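Side-chain contact in TSR3 (Vulcanisaeta distributa, PDB 5APG), which probably transfers the aminocarboxypropyl group of S-adenosylmethionine to a methylated pseudouridine in 16S rRNA, completing a hypermodified nucleotide: residues E163-V167 / D168-N172. Sequence-based numbering, arbitrary orientation.
Sequences ELLGV and DDVDN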
loop_
_atom_site.group_PDB
_atom_site.type_symbol
_atom_site.label_atom_id
_atom_site.label_comp_id
_atom_site.label_asym_id
_atom_site.label_seq_id
_atom_site.Cartn_x
_atom_site.Cartn_y
_atom_site.Cartn_z
ATOM N N GLU A 163 -2.869 -8.724 17.576
ATOM C CA GLU A 163 -3.255 -10.130 17.600
ATOM C C GLU A 163 -2.854 -10.822 16.302
ATOM O O GLU A 163 -2.426 -11.978 16.309
ATOM C CB GLU A 163 -4.759 -10.279 17.838
ATOM C CG GLU A 163 -5.237 -11.723 17.777
ATOM C CD GLU A 163 -6.235 -12.061 18.867
ATOM O OE1 GLU A 163 -7.150 -11.246 19.118
ATOM O OE2 GLU A 163 -6.105 -13.147 19.471
ATOM N N LEU A 164 -2.986 -10.109 15.191
ATOM C CA LEU A 164 -2.646 -10.667 13.889
ATOM C C LEU A 164 -1.138 -10.881 13.750
ATOM O O LEU A 164 -0.699 -11.933 13.293
ATOM C CB LEU A 164 -3.164 -9.759 12.771
ATOM C CG LEU A 164 -2.931 -10.236 11.338
ATOM C CD1 LEU A 164 -3.470 -11.643 11.148
ATOM C CD2 LEU A 164 -3.583 -9.274 10.356
ATOM N N LEU A 165 -0.347 -9.891 14.151
ATOM C CA LEU A 165 1.107 -10.023 14.092
ATOM C C LEU A 165 1.627 -10.883 15.243
ATOM O O LEU A 165 2.667 -11.529 15.130
ATOM C CB LEU A 165 1.781 -8.650 14.117
ATOM C CG LEU A 165 3.232 -8.610 13.630
ATOM C CD1 LEU A 165 3.347 -9.257 12.256
ATOM C CD2 LEU A 165 3.754 -7.180 13.600
ATOM N N GLY A 166 0.896 -10.881 16.353
ATOM C CA GLY A 166 1.230 -11.723 17.489
ATOM C C GLY A 166 2.289 -11.117 18.391
ATOM O O GLY A 166 2.951 -11.833 19.141
ATOM N N VAL A 167 2.450 -9.799 18.313
ATOM C CA VAL A 167 3.400 -9.076 19.155
ATOM C C VAL A 167 2.771 -7.801 19.710
ATOM O O VAL A 167 1.933 -7.174 19.060
ATOM C CB VAL A 167 4.694 -8.692 18.385
ATOM C CG1 VAL A 167 5.491 -9.929 17.997
ATOM C CG2 VAL A 167 4.364 -7.857 17.151
ATOM N N ASP A 168 3.173 -7.423 20.918
ATOM C CA ASP A 168 2.809 -6.117 21.446
ATOM C C ASP A 168 3.647 -5.036 20.780
ATOM O O ASP A 168 3.168 -3.932 20.519
ATOM C CB ASP A 168 2.997 -6.067 22.958
ATOM C CG ASP A 168 1.894 -6.783 23.701
ATOM O OD1 ASP A 168 0.721 -6.609 23.320
ATOM O OD2 ASP A 168 2.197 -7.519 24.655
ATOM N N ASP A 169 4.907 -5.364 20.517
ATOM C CA ASP A 169 5.845 -4.420 19.926
ATOM C C ASP A 169 5.720 -4.519 18.407
ATOM O O ASP A 169 6.537 -5.151 17.739
ATOM C CB ASP A 169 7.274 -4.719 20.407
ATOM C CG ASP A 169 8.292 -3.667 19.976
ATOM O OD1 ASP A 169 8.017 -2.876 19.048
ATOM O OD2 ASP A 169 9.387 -3.638 20.576
ATOM N N VAL A 170 4.672 -3.897 17.873
ATOM C CA VAL A 170 4.393 -3.933 16.437
ATOM C C VAL A 170 5.525 -3.304 15.625
ATOM O O VAL A 170 5.935 -3.857 14.606
ATOM C CB VAL A 170 3.069 -3.217 16.118
ATOM C CG1 VAL A 170 2.839 -3.120 14.599
ATOM C CG2 VAL A 170 1.919 -3.939 16.799
ATOM N N ASP A 171 6.035 -2.162 16.091
ATOM C CA ASP A 171 7.109 -1.448 15.402
ATOM C C ASP A 171 8.295 -2.366 15.093
ATOM O O ASP A 171 8.753 -2.426 13.954
ATOM C CB ASP A 171 7.591 -0.251 16.229
ATOM C CG ASP A 171 6.547 0.853 16.339
ATOM O OD1 ASP A 171 5.338 0.550 16.241
ATOM O OD2 ASP A 171 6.941 2.025 16.518
ATOM N N ASN A 172 8.785 -3.082 16.102
ATOM C CA ASN A 172 9.916 -3.983 15.903
ATOM C C ASN A 172 9.581 -5.111 14.929
ATOM O O ASN A 172 10.412 -5.508 14.107
ATOM C CB ASN A 172 10.379 -4.567 17.238
ATOM C CG ASN A 172 11.546 -5.528 17.080
ATOM O OD1 ASN A 172 12.682 -5.110 16.852
ATOM N ND2 ASN A 172 11.271 -6.824 17.215
#
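A methyl of Val-167 lies over one face of the peptide group joining Asp-169 to Val-170, with CG2 3.5 Å from Asp-169 O and 3.8 Å from Asp-169 C. At the Asp-169 carboxylate, OD1 is met by the backbone N-H of Asn-172. This is a short helix-loop-helix connection at the surface of the SPOUT-fold enzyme, passing from helix 160-165 to helix 170-182. Gly-166 leaves the first helix with positive phi, and Asp-169 is both the N-cap of the second helix and the centre of an inverse gamma turn, whose bond from Val-170 N to Asp-168 O is weak. Asp-168 O also accepts from Arg-162 NE of the first helix, while Asp-168 N donates to a sulfonate oxygen of a bound MES molecule, probably from the crystallisation liquor.

The Val-167 methyl reaches the Asp-169 to Val-170 peptide because CG2 sits between the backbone N and the carbonyl carbon (CG1 at chi1 -66°). In return, CG2 of the buried Val-170 comes 3.9 Å from Val-167 O. Leu-165 brings CD2 to 4.3 Å from Val-170 CG1, a loose apolar touch, and its side chain continues onto Leu-174 and Leu-177 of the second helix and onto Leu-95. The Leu-165 side chain is about 6 Å from that of Tyr-108, which binds S-adenosylmethionine.

The exposed Asp-169 carboxylate faces the amino end of helix 170-182, where its negative charge probably suits the helix dipole. Its capping bond is nearly straight: Asn-172 N to Asp-169 OD1 is 3.1 Å at 165°, with the N-H 51° out of the carboxylate plane.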